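Long-range contacts in histidine utilization repressor (Pseudomonas syringae pv. tomato, PDB 2PKH), which is the C-terminal UTRA domain of a repressor that probably binds the control region of the histidine utilization operon, blocking its expression when inducer is absent: residues I96-D101 with E112-I117; L106-G111 with I134-R139. All coordinates share one frame; numbering follows the deposited sequence.

Interaction 1: I96-D101 with E112-I117; sequences ILAEAD and EPCLLI
Ile96 and Cys114 face each other as an antiparallel hydrogen-bonded pair. Cys114 N reaches Ile96 O at 2.8 Å, and the return bond, Ile96 N to Cys114 O at 3.0 Å, is nearly straight (170° at the hydrogen) and lies in the carbonyl plane. On the face that carries these two side chains, Ile96 takes its CG1 into the slot between backbone N and carbonyl carbon (chi1 68°), and CD1 then comes to 4.0 Å from both CB and CD2 of Leu116, the two side chains crossing at a slant. Next along, the Ala98 methyl CB rests 4.1 Å from Cys114 SG. Leu97 heads off the other way, yet its CD2 curls back to 3.5 Å from Glu112 O; it also packs on Pro113 of the second subunit. Where direct pairing ends, a water takes over: it accepts from Ala98 N and donates to Glu112 O, 2.6 Å away. Ile134, from strand 126-136 on the far side of 113-123, also touches Ile96 and Ala98. Here the strand that is outermost within this chain is held by two direct bonds and a water bridge, which carries the polar pairing past the point where the backbones separate.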
ATOM      1  N   ILE B  96      18.852   9.825  -7.443  1.00 20.75           N
ATOM      2  CA  ILE B  96      19.704  10.925  -7.865  1.00 20.99           C
ATOM      3  C   ILE B  96      21.000  10.941  -7.079  1.00 19.64           C
ATOM      4  O   ILE B  96      21.145  10.245  -6.053  1.00 19.61           O
ATOM      5  CB  ILE B  96      18.954  12.285  -7.604  1.00 21.17           C
ATOM      6  CG1 ILE B  96      18.831  12.512  -6.095  1.00 22.09           C
ATOM      7  CG2 ILE B  96      17.570  12.348  -8.447  1.00 20.98           C
ATOM      8  CD1 ILE B  96      18.547  13.985  -5.665  1.00 22.35           C
ATOM      9  N   LEU B  97      21.920  11.787  -7.534  1.00 18.33           N
ATOM     10  CA  LEU B  97      23.084  12.224  -6.695  1.00 20.46           C
ATOM     11  C   LEU B  97      22.763  13.551  -5.952  1.00 21.31           C
ATOM     12  O   LEU B  97      22.129  14.437  -6.517  1.00 20.81           O
ATOM     13  CB  LEU B  97      24.335  12.390  -7.571  1.00 19.85           C
ATOM     14  CG  LEU B  97      24.952  11.149  -8.189  1.00 23.87           C
ATOM     15  CD1 LEU B  97      26.259  11.421  -8.976  1.00 23.37           C
ATOM     16  CD2 LEU B  97      25.185  10.090  -7.076  1.00 20.88           C
ATOM     17  N   ALA B  98      23.132  13.678  -4.662  1.00 21.21           N
ATOM     18  CA  ALA B  98      22.822  14.928  -3.990  1.00 21.55           C
ATOM     19  C   ALA B  98      23.781  16.057  -4.415  1.00 22.37           C
ATOM     20  O   ALA B  98      24.875  15.806  -4.966  1.00 23.94           O
ATOM     21  CB  ALA B  98      22.877  14.708  -2.459  1.00 23.44           C
ATOM     22  N   GLU B  99      23.399  17.294  -4.127  1.00 22.79           N
ATOM     23  CA  GLU B  99      24.286  18.447  -4.349  1.00 25.13           C
ATOM     24  C   GLU B  99      25.348  18.443  -3.287  1.00 25.29           C
ATOM     25  O   GLU B  99      25.142  17.890  -2.184  1.00 22.69           O
ATOM     26  CB  GLU B  99      23.459  19.744  -4.242  1.00 25.13           C
ATOM     27  CG  GLU B  99      22.408  19.887  -5.330  1.00 28.95           C
ATOM     28  CD  GLU B  99      23.030  19.836  -6.703  1.00 37.45           C
ATOM     29  OE1 GLU B  99      24.022  20.562  -6.930  1.00 37.48           O
ATOM     30  OE2 GLU B  99      22.583  19.018  -7.530  1.00 41.48           O
ATOM     31  N   ALA B 100      26.468  19.107  -3.562  1.00 25.11           N
ATOM     32  CA  ALA B 100      27.569  19.142  -2.600  1.00 25.38           C
ATOM     33  C   ALA B 100      27.132  19.576  -1.164  1.00 26.04           C
ATOM     34  O   ALA B 100      27.535  18.976  -0.179  1.00 24.54           O
ATOM     35  CB  ALA B 100      28.714  20.018  -3.127  1.00 25.87           C
ATOM     36  N   ASP B 101      26.275  20.571  -1.038  1.00 26.58           N
ATOM     37  CA  ASP B 101      25.894  21.005   0.317  1.00 28.05           C
ATOM     38  C   ASP B 101      25.024  19.974   1.006  1.00 26.94           C
ATOM     39  O   ASP B 101      25.102  19.810   2.226  1.00 26.93           O
ATOM     40  CB  ASP B 101      25.233  22.378   0.331  1.00 29.23           C
ATOM     41  CG  ASP B 101      26.191  23.489  -0.046  1.00 34.65           C
ATOM     42  OD1 ASP B 101      27.422  23.378   0.182  1.00 40.64           O
ATOM     43  OD2 ASP B 101      25.702  24.512  -0.592  1.00 46.69           O
ATOM     44  N   GLU B 112      27.349   8.824  -3.605  1.00 21.26           N
ATOM     45  CA  GLU B 112      26.286   7.967  -2.973  1.00 20.28           C
ATOM     46  C   GLU B 112      24.944   8.221  -3.669  1.00 21.23           C
ATOM     47  O   GLU B 112      24.518   9.369  -3.717  1.00 20.67           O
ATOM     48  CB  GLU B 112      26.080   8.358  -1.495  1.00 20.96           C
ATOM     49  CG  GLU B 112      24.732   7.822  -0.774  1.00 23.30           C
ATOM     50  CD  GLU B 112      24.915   6.417  -0.257  1.00 25.91           C
ATOM     51  OE1 GLU B 112      25.931   5.810  -0.612  1.00 26.83           O
ATOM     52  OE2 GLU B 112      24.085   5.946   0.520  1.00 24.93           O
ATOM     53  N   PRO B 113      24.272   7.146  -4.155  1.00 21.00           N
ATOM     54  CA  PRO B 113      22.960   7.249  -4.745  1.00 21.09           C
ATOM     55  C   PRO B 113      21.988   7.527  -3.629  1.00 20.98           C
ATOM     56  O   PRO B 113      22.060   6.897  -2.559  1.00 14.80           O
ATOM     57  CB  PRO B 113      22.724   5.844  -5.290  1.00 21.25           C
ATOM     58  CG  PRO B 113      23.644   4.941  -4.326  1.00 22.46           C
ATOM     59  CD  PRO B 113      24.833   5.759  -4.300  1.00 19.89           C
ATOM     60  N   CYS B 114      21.130   8.521  -3.879  1.00 19.80           N
ATOM     61  CA  CYS B 114      20.176   8.984  -2.880  1.00 20.81           C
ATOM     62  C   CYS B 114      18.764   8.736  -3.440  1.00 20.25           C
ATOM     63  O   CYS B 114      18.544   8.794  -4.610  1.00 18.77           O
ATOM     64  CB  CYS B 114      20.337  10.455  -2.548  1.00 20.54           C
ATOM     65  SG  CYS B 114      21.855  10.784  -1.638  1.00 22.71           S
ATOM     66  N   LEU B 115      17.849   8.436  -2.533  1.00 20.17           N
ATOM     67  CA  LEU B 115      16.489   8.215  -2.881  1.00 23.05           C
ATOM     68  C   LEU B 115      15.830   9.615  -2.664  1.00 23.44           C
ATOM     69  O   LEU B 115      15.820  10.126  -1.529  1.00 23.23           O
ATOM     70  CB  LEU B 115      15.871   7.205  -1.910  1.00 22.43           C
ATOM     71  CG  LEU B 115      14.477   6.652  -2.276  1.00 24.78           C
ATOM     72  CD1 LEU B 115      14.526   5.912  -3.615  1.00 23.23           C
ATOM     73  CD2 LEU B 115      13.872   5.755  -1.161  1.00 25.35           C
ATOM     74  N   LEU B 116      15.258  10.158  -3.717  1.00 23.40           N
ATOM     75  CA  LEU B 116      14.576  11.426  -3.673  1.00 22.50           C
ATOM     76  C   LEU B 116      13.089  11.188  -3.744  1.00 23.36           C
ATOM     77  O   LEU B 116      12.594  10.512  -4.665  1.00 23.03           O
ATOM     78  CB  LEU B 116      15.017  12.292  -4.863  1.00 22.88           C
ATOM     79  CG  LEU B 116      14.270  13.663  -4.953  1.00 24.49           C
ATOM     80  CD1 LEU B 116      14.660  14.560  -3.768  1.00 30.02           C
ATOM     81  CD2 LEU B 116      14.647  14.330  -6.228  1.00 25.83           C
ATOM     82  N   ILE B 117      12.372  11.723  -2.771  1.00 22.21           N
ATOM     83  CA  ILE B 117      10.912  11.599  -2.738  1.00 23.66           C
ATOM     84  C   ILE B 117      10.358  13.007  -2.675  1.00 24.58           C
ATOM     85  O   ILE B 117      10.761  13.803  -1.781  1.00 22.64           O
ATOM     86  CB  ILE B 117      10.511  10.791  -1.485  1.00 23.11           C
ATOM     87  CG1 ILE B 117      11.214   9.412  -1.488  1.00 24.41           C
ATOM     88  CG2 ILE B 117       8.972  10.586  -1.396  1.00 24.32           C
ATOM     89  CD1 ILE B 117      10.812   8.624  -0.317  1.00 25.44           C
TER
HETATM   90  O   HOH W   1      25.148  11.890  -3.878  1.00 16.47           O

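Interaction 2: L106-G111 with I134-R139; sequences LQIDAG and IHPGSR
Arg139 NH1 is gripped by two carbonyl oxygens, Leu106 O at 2.8 Å and Pro50 O from strand 49-59, while NH2 of the same guanidinium donates to Gln107 O, also at 2.8 Å. The acceptors from 106-111 belong to a Schellman motif: Gln107, with positive phi, is the first residue to leave helical angles after helix 100-106, and the arginine binds carbonyls of this C-terminal turn. The helix's C-terminal end should favour the positive charge. The two bonds differ in shape. Leu106 O receives NH1 almost head-on (172° at the oxygen) but sits 23° out of the guanidinium plane; Gln107 O lies in that plane, yet takes NH2 from above its own carbonyl plane. An extended chain from CG to NE carries the guanidinium across to the helix end, and Ile108 CG2 covers one of its faces, offset toward the rim and 3.4 Å from NH2.

Beneath this polar layer, Pro136 at the end of strand 126-136 meets Leu106 and Ile108. Leu106 sets both its methyls against the ring, CD1 and CD2 each 3.8 Å from Pro136 CD. Ile108 comes in at about a right angle. The contact thus ties the helix end to the sheet of the UTRA domain, and one methyl serves two partners: Ile108 CG2, which lies over the guanidinium, also touches Pro136 CB at 3.7 Å.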
ATOM      1  N   LEU B 106      24.160  15.404   4.971  1.00 21.66           N
ATOM      2  CA  LEU B 106      23.901  13.964   5.181  1.00 21.13           C
ATOM      3  C   LEU B 106      25.135  13.144   5.533  1.00 21.51           C
ATOM      4  O   LEU B 106      25.024  11.946   5.791  1.00 21.23           O
ATOM      5  CB  LEU B 106      23.260  13.334   3.920  1.00 20.96           C
ATOM      6  CG  LEU B 106      21.791  13.683   3.596  1.00 19.88           C
ATOM      7  CD1 LEU B 106      21.318  13.074   2.226  1.00 21.77           C
ATOM      8  CD2 LEU B 106      20.950  13.154   4.641  1.00 18.28           C
ATOM      9  N   GLN B 107      26.298  13.768   5.574  1.00 21.70           N
ATOM     10  CA  GLN B 107      27.534  13.036   5.833  1.00 23.38           C
ATOM     11  C   GLN B 107      27.638  11.809   4.922  1.00 21.83           C
ATOM     12  O   GLN B 107      27.794  10.682   5.419  1.00 19.32           O
ATOM     13  CB  GLN B 107      27.615  12.594   7.304  1.00 24.04           C
ATOM     14  CG  GLN B 107      27.846  13.808   8.224  1.00 29.64           C
ATOM     15  CD  GLN B 107      27.802  13.423   9.678  1.00 33.68           C
ATOM     16  OE1 GLN B 107      28.643  12.678  10.175  1.00 35.74           O
ATOM     17  NE2 GLN B 107      26.788  13.890  10.356  1.00 34.72           N
ATOM     18  N   ILE B 108      27.599  12.025   3.596  1.00 21.47           N
ATOM     19  CA  ILE B 108      27.711  10.920   2.602  1.00 19.83           C
ATOM     20  C   ILE B 108      28.739  11.282   1.533  1.00 22.19           C
ATOM     21  O   ILE B 108      29.171  12.439   1.394  1.00 22.00           O
ATOM     22  CB  ILE B 108      26.365  10.646   1.866  1.00 22.15           C
ATOM     23  CG1 ILE B 108      25.747  11.959   1.374  1.00 19.31           C
ATOM     24  CG2 ILE B 108      25.398  10.022   2.841  1.00 21.62           C
ATOM     25  CD1 ILE B 108      24.509  11.817   0.347  1.00 20.66           C
ATOM     26  N   ASP B 109      29.180  10.246   0.834  1.00 21.53           N
ATOM     27  CA  ASP B 109      30.065  10.355  -0.307  1.00 22.54           C
ATOM     28  C   ASP B 109      29.359  11.164  -1.386  1.00 21.70           C
ATOM     29  O   ASP B 109      28.152  11.090  -1.502  1.00 21.75           O
ATOM     30  CB  ASP B 109      30.381   8.909  -0.752  1.00 21.28           C
ATOM     31  CG  ASP B 109      31.457   8.263   0.150  1.00 23.63           C
ATOM     32  OD1 ASP B 109      31.946   8.951   1.052  1.00 29.28           O
ATOM     33  OD2 ASP B 109      31.849   7.099  -0.032  1.00 32.21           O
ATOM     34  N   ALA B 110      30.105  11.918  -2.175  1.00 21.56           N
ATOM     35  CA  ALA B 110      29.502  12.688  -3.280  1.00 21.09           C
ATOM     36  C   ALA B 110      28.836  11.723  -4.281  1.00 18.25           C
ATOM     37  O   ALA B 110      27.799  11.996  -4.834  1.00 18.08           O
ATOM     38  CB  ALA B 110      30.622  13.612  -3.946  1.00 23.60           C
ATOM     39  N   GLY B 111      29.424  10.576  -4.505  1.00 17.97           N
ATOM     40  CA  GLY B 111      28.832   9.600  -5.450  1.00 19.98           C
ATOM     41  C   GLY B 111      27.750   8.630  -4.865  1.00 20.03           C
ATOM     42  O   GLY B 111      27.286   7.678  -5.539  1.00 18.67           O
ATOM     43  N   ILE B 134      15.278  13.856   0.826  1.00 23.15           N
ATOM     44  CA  ILE B 134      16.391  13.157   0.169  1.00 23.57           C
ATOM     45  C   ILE B 134      17.042  12.268   1.203  1.00 22.36           C
ATOM     46  O   ILE B 134      17.286  12.715   2.331  1.00 21.24           O
ATOM     47  CB  ILE B 134      17.319  14.152  -0.644  1.00 25.31           C
ATOM     48  CG1 ILE B 134      18.621  13.479  -1.114  1.00 23.40           C
ATOM     49  CG2 ILE B 134      17.655  15.401   0.177  1.00 28.23           C
ATOM     50  CD1 ILE B 134      19.272  14.373  -2.352  1.00 25.95           C
ATOM     51  N   HIS B 135      17.248  11.008   0.834  1.00 20.03           N
ATOM     52  CA  HIS B 135      17.753  10.030   1.775  1.00 21.26           C
ATOM     53  C   HIS B 135      19.025   9.444   1.201  1.00 20.25           C
ATOM     54  O   HIS B 135      19.025   9.162   0.015  1.00 22.08           O
ATOM     55  CB  HIS B 135      16.772   8.876   1.941  1.00 20.44           C
ATOM     56  CG  HIS B 135      15.362   9.295   2.148  1.00 22.42           C
ATOM     57  ND1 HIS B 135      14.769   9.361   3.398  1.00 24.83           N
ATOM     58  CD2 HIS B 135      14.437   9.723   1.266  1.00 18.06           C
ATOM     59  CE1 HIS B 135      13.506   9.711   3.263  1.00 20.49           C
ATOM     60  NE2 HIS B 135      13.281   9.959   1.983  1.00 23.51           N
ATOM     61  N   PRO B 136      20.075   9.219   2.038  1.00 20.52           N
ATOM     62  CA  PRO B 136      21.132   8.334   1.481  1.00 19.14           C
ATOM     63  C   PRO B 136      20.613   6.921   1.136  1.00 17.23           C
ATOM     64  O   PRO B 136      19.926   6.287   1.914  1.00 16.12           O
ATOM     65  CB  PRO B 136      22.187   8.299   2.596  1.00 19.88           C
ATOM     66  CG  PRO B 136      21.841   9.502   3.543  1.00 21.41           C
ATOM     67  CD  PRO B 136      20.356   9.588   3.453  1.00 19.43           C
ATOM     68  N   GLY B 137      20.912   6.470  -0.047  1.00 14.94           N
ATOM     69  CA  GLY B 137      20.350   5.228  -0.536  1.00 18.22           C
ATOM     70  C   GLY B 137      20.785   4.053   0.320  1.00 19.89           C
ATOM     71  O   GLY B 137      20.068   3.046   0.418  1.00 20.29           O
ATOM     72  N   SER B 138      21.919   4.213   1.000  1.00 20.33           N
ATOM     73  CA  SER B 138      22.374   3.122   1.913  1.00 20.18           C
ATOM     74  C   SER B 138      21.648   3.138   3.250  1.00 21.79           C
ATOM     75  O   SER B 138      21.851   2.226   4.051  1.00 21.89           O
ATOM     76  CB  SER B 138      23.884   3.224   2.171  1.00 19.93           C
ATOM     77  OG  SER B 138      24.323   4.523   2.617  1.00 19.43           O
ATOM     78  N   ARG B 139      20.856   4.201   3.519  1.00 20.18           N
ATOM     79  CA  ARG B 139      20.313   4.462   4.846  1.00 20.68           C
ATOM     80  C   ARG B 139      18.782   4.458   4.946  1.00 23.29           C
ATOM     81  O   ARG B 139      18.240   4.495   6.054  1.00 24.18           O
ATOM     82  CB  ARG B 139      20.924   5.758   5.452  1.00 19.66           C
ATOM     83  CG  ARG B 139      22.482   5.596   5.532  1.00 18.89           C
ATOM     84  CD  ARG B 139      23.083   6.767   6.368  1.00 20.73           C
ATOM     85  NE  ARG B 139      24.474   7.038   5.936  1.00 22.18           N
ATOM     86  CZ  ARG B 139      25.073   8.214   6.025  1.00 23.90           C
ATOM     87  NH1 ARG B 139      24.431   9.287   6.516  1.00 19.79           N
ATOM     88  NH2 ARG B 139      26.352   8.333   5.633  1.00 19.24           N
TER

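The centres of interactions 1 and 2 lie about 6 Å apart, and their segments alternate along the chain: the helix and turn between 96-101 and 112-117 supply 106-111, and strand 126-136, the second of the hairpin that begins with 113-123, ends within 134-139. Those neighbouring strands join the contacts directly. Gly137 N is 2.8 Å from Pro113 O, probably a hydrogen bond, and Glu112 OE2 sits 2.5 Å from Ser138 OG, again a probable hydrogen bond. Cys114 and Ile134 connect the apolar parts, since Ile108 and Ile134 both pack on Cys114. A 1,2-ethanediol, probably from the crystallisation liquor, lies about 3 Å from the Glu112 side chain, and Gln107 likewise has one about 3 Å away.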